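Local coordinates for angiopoietin-related protein 6 (Homo sapiens, PDB 6Y43), which probably acts as a secreted angiopoietin-like growth factor, whose calcium-binding fibrinogen-like domain is likely to recognise partner molecules outside the cell, at residues 147-150 against 154-157; 63-68 against 123-128; 59-64 against 179-184. One frame throughout, in Å; residues are numbered along the deposited sequence.

Contact 1 (147-150 against 154-157); sequences PFST and DRDS. With CA (calcium ion), chain B.
Arg155 reaches back across the loop to Phe148 and Ser149, and two hydrogen bonds do most of the joining. Its extended side chain carries NH1 to Phe148 O at 3.2 Å, with an N-H...O angle of 166°. The carbonyl lies at the edge of the guanidinium, in its plane, and the C=O...N angle of 173° puts the donor almost straight out along the carbonyl bond. The second bond comes from the backbone of the same residue: Arg155 N donates to Ser149 OG at 2.8 Å. That hydroxyl sits beside its own backbone N (chi1 -72°), which turns it toward the Arg155 backbone. Apolar packing fills in next to these bonds, the Pro147 ring laying CG 3.6 Å from Arg155 CB. With an alanine in place of Arg155, the carbonyl of Phe148 would probably lose its guanidinium donor and Trp65 one of its two cationic partners.

The acids of 154-157 supply the side-chain ligands of the calcium. Asp154 grips the ion with both oxygens, OD1 and OD2 each 2.5 Å from it, while Asp156 uses OD1 alone, at 2.3 Å. Tyr158 O, Gly160 O and two waters complete seven ligands. Asp154 OD1 also accepts from Asp156 N at 3.2 Å, an Asx turn that ties the two acids together, and one calcium-bound water donates to Asp156 O at 2.7 Å.

Both segments lie in the long loop between strand 127-133 and helix 162-166. Asp156 OD2 is bonded to Cys162 N at the start of that helix, while Phe148 and Thr150 pack against helix 65-70, whose Trp65 meets Arg155 in a cation-pi contact.

Contact 2 (63-68 against 123-128); sequences TTWQHY and DHYRLR. With EDO (1,2-ethanediol), chain D.
The backbones that carry Trp65 and Tyr125 stay well apart, the nearest alpha carbons being Trp65 CA and His124 CA at 10.6 Å, so the gap is bridged by two large aromatic side chains. Trp65 stands in the first turn of helix 65-70 with CG anti to the backbone N (chi1 175°), which sends the indole out from the helix. Its six-membered ring does the touching: CH2 comes to 3.8 Å from Tyr125 CD2, and CZ2 lies equally close to Tyr125 CE2. Seen from the tyrosine, both indole atoms arrive at the ring edge, near its plane. The two planes are inclined by 40° and the ring centroids are 5.9 Å apart, an oblique meeting that is neither a stack nor a T-shape.

Each aromatic has a polar atom tied elsewhere. Trp65 NE1 is bonded to Glu121 OE2 and Tyr125 OH to Glu84 OE1, which would limit how far either ring can shift. Tyr125 follows His124, and both residues have positive phi, a sharp turn of the backbone just before strand 127-133, and the CB of Tyr125 points toward the helix segment; its ring also packs on Leu83 and Tyr87 of helix 83-90.

At the start of the other segment, an ethanediol, probably from the crystallisation liquor, donates from O2 to Thr63 O at 2.6 Å. Thr64 is the N-cap of the helix: its OG1 accepts from His67 N at 2.9 Å, and its carbonyl O receives Tyr68 N at 2.9 Å, the first helical bond. A capped short helix leaning by an aromatic pair on the approach to a strand that pairs antiparallel with 108-118 is part of the fibrinogen C-terminal globular fold.

Contact 3 (59-64 against 179-184); sequences VNFFTT and NLNGVW. With EDO (1,2-ethanediol), chain D.
Phe61 meets Asn181 almost from the root of its side chain. CB lies 3.4 Å from Asn181 O, and a little farther out CG is still 4.2 Å from the same oxygen. The ring then turns one long side to the asparagine amide: CD2 and CE2 both sit 3.5 Å from Asn181 OD1, while Asn181 CG is 3.9 Å from CD2. Ring and amide planes are 37° apart, and the oxygen comes to the ring obliquely. Along the other side of the ring, CD1 has Val59 O at its edge, in the ring plane, 3.5 Å away; beyond the two segments, Phe61 packs on Trp80 of strand 79-80.

The amide is held by partners of its own, OD1 accepting from Gln52 NE2 and ND2 donating to Gly169 O, which fix which end faces the ring. In this fibrinogen-like fold the contact brings the loop before helix 65-70 against a type I beta turn, Asn179 to Gly182, in the long irregular run before strand 212-219. The turn is closed by Gly182 N donating to Asn179 O at 3.0 Å, and a side chain at Gly182 would run into Asn179 ND2. Arg54 NH1 bonds both Leu180 O and Gly182 O, fastening the turn to strand 48-54.

Past Phe61 the chain makes an inverse gamma turn centred on Phe62, marked by a weak bond from Thr63 N to Phe61 O. The Phe62 ring leads away from 179-184, and an ethanediol lies over one of its faces with C2 3.5 Å from CD1.

In the fold
Contacts 2 and 3 are buried, their centres about 12 Å from the centre of the chain, whereas contact 1 lies about 17 Å out and is partly buried. Contacts 2 and 3 share Thr63 and Thr64, and Tyr68 OH bonds Phe61 O at 2.6 Å. Contacts 1 and 2 also touch, through Phe148 N and His124 O at 2.9 Å. Helix 65-70 is common ground, supplying Trp65 and Tyr68, receiving Phe148 and Thr150 of contact 1, and touched by Asn181 of contact 3. The chemistry changes with place: ion coordination and a guanidinium in contact 1, aromatic packing in contact 2, ring against buried amide in contact 3. Contact 1 falls within the chain spanned by contact 3.

Contact 1 (147-150 against 154-157)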
loop_
_atom_site.group_PDB
_atom_site.type_symbol
_atom_site.label_atom_id
_atom_site.label_comp_id
_atom_site.label_asym_id
_atom_site.label_seq_id
_atom_site.Cartn_x
_atom_site.Cartn_y
_atom_site.Cartn_z
ATOM N N PRO A 147 -1.723 -2.872 -15.132
ATOM C CA PRO A 147 -0.305 -3.106 -14.864
ATOM C C PRO A 147 0.270 -1.973 -14.038
ATOM O O PRO A 147 -0.289 -0.879 -13.975
ATOM C CB PRO A 147 0.313 -3.152 -16.258
ATOM C CG PRO A 147 -0.573 -2.287 -17.080
ATOM C CD PRO A 147 -1.957 -2.422 -16.520
ATOM N N PHE A 148 1.402 -2.255 -13.389
ATOM C CA PHE A 148 2.097 -1.238 -12.615
ATOM C C PHE A 148 2.970 -0.386 -13.529
ATOM O O PHE A 148 3.813 -0.909 -14.269
ATOM C CB PHE A 148 2.949 -1.894 -11.518
ATOM C CG PHE A 148 3.284 -0.969 -10.373
ATOM C CD1 PHE A 148 2.393 -0.797 -9.330
ATOM C CD2 PHE A 148 4.497 -0.326 -10.316
ATOM C CE1 PHE A 148 2.697 0.035 -8.261
ATOM C CE2 PHE A 148 4.807 0.500 -9.243
ATOM C CZ PHE A 148 3.901 0.679 -8.227
ATOM N N SER A 149 2.766 0.933 -13.472
ATOM C CA SER A 149 3.516 1.899 -14.258
ATOM C C SER A 149 4.414 2.763 -13.377
ATOM O O SER A 149 4.041 3.148 -12.259
ATOM C CB SER A 149 2.580 2.851 -15.039
ATOM O OG SER A 149 1.926 2.238 -16.128
ATOM N N THR A 150 5.582 3.119 -13.925
ATOM C CA THR A 150 6.407 4.212 -13.408
ATOM C C THR A 150 6.717 5.165 -14.565
ATOM O O THR A 150 6.363 4.906 -15.712
ATOM C CB THR A 150 7.697 3.695 -12.762
ATOM O OG1 THR A 150 8.455 2.943 -13.718
ATOM C CG2 THR A 150 7.399 2.827 -11.548
ATOM N N ASP A 154 5.502 3.485 -18.999
ATOM C CA ASP A 154 4.117 3.919 -19.189
ATOM C C ASP A 154 3.321 2.747 -19.743
ATOM O O ASP A 154 3.375 2.443 -20.934
ATOM C CB ASP A 154 4.058 5.129 -20.115
ATOM C CG ASP A 154 2.632 5.612 -20.395
ATOM O OD1 ASP A 154 1.665 4.911 -20.014
ATOM O OD2 ASP A 154 2.504 6.682 -21.019
ATOM N N ARG A 155 2.576 2.085 -18.865
ATOM C CA ARG A 155 1.718 0.964 -19.209
ATOM C C ARG A 155 0.253 1.292 -18.983
ATOM O O ARG A 155 -0.589 0.393 -18.961
ATOM C CB ARG A 155 2.101 -0.247 -18.372
ATOM C CG ARG A 155 3.505 -0.632 -18.611
ATOM C CD ARG A 155 4.073 -1.462 -17.501
ATOM N NE ARG A 155 5.309 -2.065 -17.983
ATOM C CZ ARG A 155 6.258 -2.545 -17.205
ATOM N NH1 ARG A 155 6.120 -2.496 -15.881
ATOM N NH2 ARG A 155 7.337 -3.078 -17.759
ATOM N N ASP A 156 -0.051 2.560 -18.759
ATOM C CA ASP A 156 -1.389 2.924 -18.342
ATOM C C ASP A 156 -2.313 3.003 -19.560
ATOM O O ASP A 156 -1.952 2.686 -20.703
ATOM C CB ASP A 156 -1.347 4.227 -17.544
ATOM C CG ASP A 156 -0.872 5.422 -18.359
ATOM O OD1 ASP A 156 -1.281 5.577 -19.538
ATOM O OD2 ASP A 156 -0.127 6.256 -17.798
ATOM N N SER A 157 -3.544 3.413 -19.296
ATOM C CA SER A 157 -4.572 3.504 -20.326
ATOM C C SER A 157 -4.867 4.945 -20.714
ATOM O O SER A 157 -5.927 5.235 -21.265
ATOM C CB SER A 157 -5.838 2.799 -19.844
ATOM O OG SER A 157 -5.592 1.405 -19.698
HETATM CA CA CA B . 0.017 6.363 -21.262
HETATM O O HOH W 1 -0.627 4.307 -22.328
HETATM O O HOH W 2 0.741 7.016 -23.496
#

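Contact 2 (63-68 against 123-128)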
loop_
_atom_site.group_PDB
_atom_site.type_symbol
_atom_site.label_atom_id
_atom_site.label_comp_id
_atom_site.label_asym_id
_atom_site.label_seq_id
_atom_site.Cartn_x
_atom_site.Cartn_y
_atom_site.Cartn_z
ATOM N N THR A 63 10.320 7.540 -7.821
ATOM C CA THR A 63 11.587 6.812 -7.903
ATOM C C THR A 63 11.496 5.678 -8.921
ATOM O O THR A 63 10.473 5.485 -9.560
ATOM C CB THR A 63 12.014 6.289 -6.525
ATOM O OG1 THR A 63 13.327 5.716 -6.603
ATOM C CG2 THR A 63 11.053 5.254 -5.996
ATOM N N THR A 64 12.589 4.915 -9.024
ATOM C CA THR A 64 12.850 4.014 -10.146
ATOM C C THR A 64 11.997 2.750 -10.087
ATOM O O THR A 64 11.602 2.289 -9.015
ATOM C CB THR A 64 14.324 3.579 -10.181
ATOM O OG1 THR A 64 14.634 2.732 -9.069
ATOM C CG2 THR A 64 15.270 4.783 -10.144
ATOM N N TRP A 65 11.769 2.155 -11.264
ATOM C CA TRP A 65 11.172 0.822 -11.318
ATOM C C TRP A 65 11.908 -0.139 -10.388
ATOM O O TRP A 65 11.293 -0.878 -9.623
ATOM C CB TRP A 65 11.182 0.279 -12.757
ATOM C CG TRP A 65 10.694 -1.132 -12.835
ATOM C CD1 TRP A 65 11.459 -2.257 -12.887
ATOM C CD2 TRP A 65 9.321 -1.579 -12.862
ATOM N NE1 TRP A 65 10.662 -3.368 -12.935
ATOM C CE2 TRP A 65 9.343 -2.980 -12.928
ATOM C CE3 TRP A 65 8.076 -0.924 -12.838
ATOM C CZ2 TRP A 65 8.170 -3.746 -12.983
ATOM C CZ3 TRP A 65 6.919 -1.688 -12.902
ATOM C CH2 TRP A 65 6.969 -3.077 -12.955
ATOM N N GLN A 66 13.239 -0.134 -10.426
ATOM C CA GLN A 66 13.978 -1.055 -9.569
ATOM C C GLN A 66 13.652 -0.827 -8.092
ATOM O O GLN A 66 13.589 -1.779 -7.305
ATOM C CB GLN A 66 15.476 -0.903 -9.813
ATOM C CG GLN A 66 16.355 -1.822 -8.955
ATOM C CD GLN A 66 15.989 -3.296 -9.088
ATOM O OE1 GLN A 66 15.682 -3.777 -10.177
ATOM N NE2 GLN A 66 16.018 -4.013 -7.975
ATOM N N HIS A 67 13.508 0.436 -7.686
ATOM C CA HIS A 67 13.165 0.710 -6.288
ATOM C C HIS A 67 11.732 0.287 -5.989
ATOM O O HIS A 67 11.464 -0.292 -4.932
ATOM C CB HIS A 67 13.396 2.187 -5.964
ATOM C CG HIS A 67 14.843 2.525 -5.750
ATOM N ND1 HIS A 67 15.521 3.431 -6.536
ATOM C CD2 HIS A 67 15.752 2.033 -4.880
ATOM C CE1 HIS A 67 16.783 3.500 -6.143
ATOM N NE2 HIS A 67 16.948 2.661 -5.139
ATOM N N TYR A 68 10.796 0.524 -6.912
ATOM C CA TYR A 68 9.441 0.024 -6.702
ATOM C C TYR A 68 9.410 -1.500 -6.647
ATOM O O TYR A 68 8.583 -2.077 -5.926
ATOM C CB TYR A 68 8.489 0.558 -7.801
ATOM C CG TYR A 68 7.845 1.840 -7.350
ATOM C CD1 TYR A 68 6.803 1.820 -6.422
ATOM C CD2 TYR A 68 8.322 3.070 -7.760
ATOM C CE1 TYR A 68 6.242 2.984 -5.931
ATOM C CE2 TYR A 68 7.759 4.244 -7.282
ATOM C CZ TYR A 68 6.728 4.196 -6.351
ATOM O OH TYR A 68 6.165 5.341 -5.854
ATOM N N ASP A 123 4.493 -10.176 -15.870
ATOM C CA ASP A 123 3.170 -9.668 -16.204
ATOM C C ASP A 123 2.933 -8.318 -15.542
ATOM O O ASP A 123 1.792 -7.960 -15.213
ATOM C CB ASP A 123 2.101 -10.686 -15.818
ATOM C CG ASP A 123 2.259 -11.996 -16.575
ATOM O OD1 ASP A 123 3.124 -12.814 -16.195
ATOM O OD2 ASP A 123 1.537 -12.196 -17.571
ATOM N N HIS A 124 4.029 -7.584 -15.311
ATOM C CA HIS A 124 4.016 -6.178 -14.918
ATOM C C HIS A 124 3.297 -5.945 -13.592
ATOM O O HIS A 124 2.725 -4.871 -13.378
ATOM C CB HIS A 124 3.378 -5.309 -16.017
ATOM C CG HIS A 124 4.100 -5.388 -17.333
ATOM N ND1 HIS A 124 3.604 -4.853 -18.508
ATOM C CD2 HIS A 124 5.295 -5.942 -17.649
ATOM C CE1 HIS A 124 4.463 -5.083 -19.486
ATOM N NE2 HIS A 124 5.503 -5.721 -18.987
ATOM N N TYR A 125 3.303 -6.954 -12.718
ATOM C CA TYR A 125 2.737 -6.829 -11.379
ATOM C C TYR A 125 1.303 -6.302 -11.429
ATOM O O TYR A 125 0.863 -5.533 -10.569
ATOM C CB TYR A 125 3.622 -5.945 -10.507
ATOM C CG TYR A 125 4.993 -6.535 -10.184
ATOM C CD1 TYR A 125 5.121 -7.644 -9.361
ATOM C CD2 TYR A 125 6.140 -5.966 -10.700
ATOM C CE1 TYR A 125 6.365 -8.175 -9.055
ATOM C CE2 TYR A 125 7.402 -6.476 -10.398
ATOM C CZ TYR A 125 7.501 -7.572 -9.562
ATOM O OH TYR A 125 8.741 -8.108 -9.269
ATOM N N ARG A 126 0.550 -6.783 -12.415
ATOM C CA ARG A 126 -0.861 -6.454 -12.549
ATOM C C ARG A 126 -1.606 -6.694 -11.238
ATOM O O ARG A 126 -1.448 -7.728 -10.598
ATOM C CB ARG A 126 -1.482 -7.310 -13.657
ATOM C CG ARG A 126 -1.220 -6.824 -15.055
ATOM C CD ARG A 126 -2.010 -7.619 -16.130
ATOM N NE ARG A 126 -1.625 -7.056 -17.416
ATOM C CZ ARG A 126 -2.313 -6.129 -18.054
ATOM N NH1 ARG A 126 -3.481 -5.700 -17.571
ATOM N NH2 ARG A 126 -1.849 -5.653 -19.202
ATOM N N LEU A 127 -2.459 -5.744 -10.888
ATOM C CA LEU A 127 -3.254 -5.813 -9.671
ATOM C C LEU A 127 -4.471 -6.720 -9.830
ATOM O O LEU A 127 -5.130 -6.716 -10.875
ATOM C CB LEU A 127 -3.730 -4.416 -9.293
ATOM C CG LEU A 127 -4.582 -4.200 -8.040
ATOM C CD1 LEU A 127 -3.804 -4.557 -6.768
ATOM C CD2 LEU A 127 -5.038 -2.761 -8.035
ATOM N N ARG A 128 -4.744 -7.523 -8.787
ATOM C CA ARG A 128 -6.003 -8.270 -8.656
ATOM C C ARG A 128 -6.608 -7.938 -7.290
ATOM O O ARG A 128 -5.893 -7.937 -6.320
ATOM C CB ARG A 128 -5.747 -9.772 -8.772
ATOM C CG ARG A 128 -5.637 -10.356 -10.170
ATOM C CD ARG A 128 -4.207 -10.194 -10.621
ATOM N NE ARG A 128 -3.961 -10.707 -11.958
ATOM C CZ ARG A 128 -4.282 -10.080 -13.088
ATOM N NH1 ARG A 128 -4.884 -8.891 -13.044
ATOM N NH2 ARG A 128 -4.004 -10.635 -14.266
HETATM C C1 EDO D . 7.611 7.239 -10.515
HETATM O O1 EDO D . 6.755 6.800 -11.575
HETATM C C2 EDO D . 8.952 7.685 -11.106
HETATM O O2 EDO D . 9.561 6.554 -11.753
#

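Contact 3 (59-64 against 179-184)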
loop_
_atom_site.group_PDB
_atom_site.type_symbol
_atom_site.label_atom_id
_atom_site.label_comp_id
_atom_site.label_asym_id
_atom_site.label_seq_id
_atom_site.Cartn_x
_atom_site.Cartn_y
_atom_site.Cartn_z
ATOM N N VAL A 59 10.209 10.479 2.424
ATOM C CA VAL A 59 10.741 9.518 1.464
ATOM C C VAL A 59 10.258 9.911 0.086
ATOM O O VAL A 59 9.086 10.251 -0.081
ATOM C CB VAL A 59 10.292 8.093 1.837
ATOM C CG1 VAL A 59 10.564 7.098 0.731
ATOM C CG2 VAL A 59 10.944 7.654 3.144
ATOM N N ASN A 60 11.160 9.897 -0.887
ATOM C CA ASN A 60 10.809 10.217 -2.268
ATOM C C ASN A 60 10.137 9.006 -2.894
ATOM O O ASN A 60 10.774 7.966 -3.067
ATOM C CB ASN A 60 12.066 10.601 -3.039
ATOM C CG ASN A 60 11.786 10.937 -4.485
ATOM O OD1 ASN A 60 12.616 10.662 -5.364
ATOM N ND2 ASN A 60 10.632 11.496 -4.748
ATOM N N PHE A 61 8.856 9.144 -3.244
ATOM C CA PHE A 61 8.121 8.102 -3.946
ATOM C C PHE A 61 8.153 8.287 -5.458
ATOM O O PHE A 61 7.651 7.421 -6.189
ATOM C CB PHE A 61 6.669 8.056 -3.454
ATOM C CG PHE A 61 6.478 7.230 -2.199
ATOM C CD1 PHE A 61 6.992 7.650 -0.985
ATOM C CD2 PHE A 61 5.799 6.019 -2.259
ATOM C CE1 PHE A 61 6.828 6.870 0.165
ATOM C CE2 PHE A 61 5.615 5.236 -1.109
ATOM C CZ PHE A 61 6.134 5.654 0.081
ATOM N N PHE A 62 8.732 9.380 -5.948
ATOM C CA PHE A 62 8.975 9.524 -7.391
ATOM C C PHE A 62 10.317 8.870 -7.709
ATOM O O PHE A 62 11.346 9.526 -7.837
ATOM C CB PHE A 62 8.959 10.992 -7.799
ATOM C CG PHE A 62 9.029 11.204 -9.300
ATOM C CD1 PHE A 62 7.943 10.913 -10.077
ATOM C CD2 PHE A 62 10.193 11.670 -9.915
ATOM C CE1 PHE A 62 7.969 11.101 -11.465
ATOM C CE2 PHE A 62 10.245 11.842 -11.306
ATOM C CZ PHE A 62 9.125 11.558 -12.075
ATOM N N THR A 63 10.320 7.540 -7.821
ATOM C CA THR A 63 11.587 6.812 -7.903
ATOM C C THR A 63 11.496 5.678 -8.921
ATOM O O THR A 63 10.473 5.485 -9.560
ATOM C CB THR A 63 12.014 6.289 -6.525
ATOM O OG1 THR A 63 13.327 5.716 -6.603
ATOM C CG2 THR A 63 11.053 5.254 -5.996
ATOM N N THR A 64 12.589 4.915 -9.024
ATOM C CA THR A 64 12.850 4.014 -10.146
ATOM C C THR A 64 11.997 2.750 -10.087
ATOM O O THR A 64 11.602 2.289 -9.015
ATOM C CB THR A 64 14.324 3.579 -10.181
ATOM O OG1 THR A 64 14.634 2.732 -9.069
ATOM C CG2 THR A 64 15.270 4.783 -10.144
ATOM N N ASN A 179 -4.245 7.716 -5.555
ATOM C CA ASN A 179 -2.873 8.024 -5.940
ATOM C C ASN A 179 -2.007 8.007 -4.687
ATOM O O ASN A 179 -1.318 8.967 -4.365
ATOM C CB ASN A 179 -2.805 9.375 -6.646
ATOM C CG ASN A 179 -1.457 9.659 -7.279
ATOM O OD1 ASN A 179 -0.859 8.786 -7.902
ATOM N ND2 ASN A 179 -0.986 10.901 -7.134
ATOM N N LEU A 180 -2.017 6.873 -3.993
ATOM C CA LEU A 180 -1.412 6.856 -2.667
ATOM C C LEU A 180 0.101 6.948 -2.716
ATOM O O LEU A 180 0.708 7.282 -1.695
ATOM C CB LEU A 180 -1.831 5.615 -1.889
ATOM C CG LEU A 180 -3.342 5.475 -1.642
ATOM C CD1 LEU A 180 -3.601 4.289 -0.756
ATOM C CD2 LEU A 180 -3.948 6.758 -1.075
ATOM N N ASN A 181 0.730 6.696 -3.869
ATOM C CA ASN A 181 2.169 6.871 -4.000
ATOM C C ASN A 181 2.547 8.225 -4.594
ATOM O O ASN A 181 3.681 8.403 -5.041
ATOM C CB ASN A 181 2.774 5.735 -4.817
ATOM C CG ASN A 181 2.791 4.428 -4.063
ATOM O OD1 ASN A 181 2.698 4.397 -2.825
ATOM N ND2 ASN A 181 2.932 3.338 -4.793
ATOM N N GLY A 182 1.625 9.184 -4.578
ATOM C CA GLY A 182 1.855 10.485 -5.159
ATOM C C GLY A 182 2.619 11.401 -4.234
ATOM O O GLY A 182 3.367 10.974 -3.352
ATOM N N VAL A 183 2.460 12.689 -4.487
ATOM C CA VAL A 183 3.175 13.712 -3.740
ATOM C C VAL A 183 2.475 13.940 -2.407
ATOM O O VAL A 183 1.306 14.327 -2.380
ATOM C CB VAL A 183 3.233 15.021 -4.532
ATOM C CG1 VAL A 183 4.031 16.050 -3.733
ATOM C CG2 VAL A 183 3.810 14.808 -5.905
ATOM N N TRP A 184 3.188 13.713 -1.303
ATOM C CA TRP A 184 2.687 14.066 0.027
ATOM C C TRP A 184 2.884 15.565 0.228
ATOM O O TRP A 184 4.017 16.045 0.340
ATOM C CB TRP A 184 3.401 13.263 1.112
ATOM C CG TRP A 184 2.805 13.431 2.499
ATOM C CD1 TRP A 184 1.802 12.696 3.056
ATOM C CD2 TRP A 184 3.171 14.407 3.472
ATOM N NE1 TRP A 184 1.526 13.148 4.321
ATOM C CE2 TRP A 184 2.345 14.206 4.602
ATOM C CE3 TRP A 184 4.112 15.434 3.499
ATOM C CZ2 TRP A 184 2.455 14.982 5.769
ATOM C CZ3 TRP A 184 4.211 16.214 4.646
ATOM C CH2 TRP A 184 3.379 15.992 5.755
HETATM C C1 EDO D . 7.611 7.239 -10.515
HETATM O O1 EDO D . 6.755 6.800 -11.575
HETATM C C2 EDO D . 8.952 7.685 -11.106
HETATM O O2 EDO D . 9.561 6.554 -11.753
#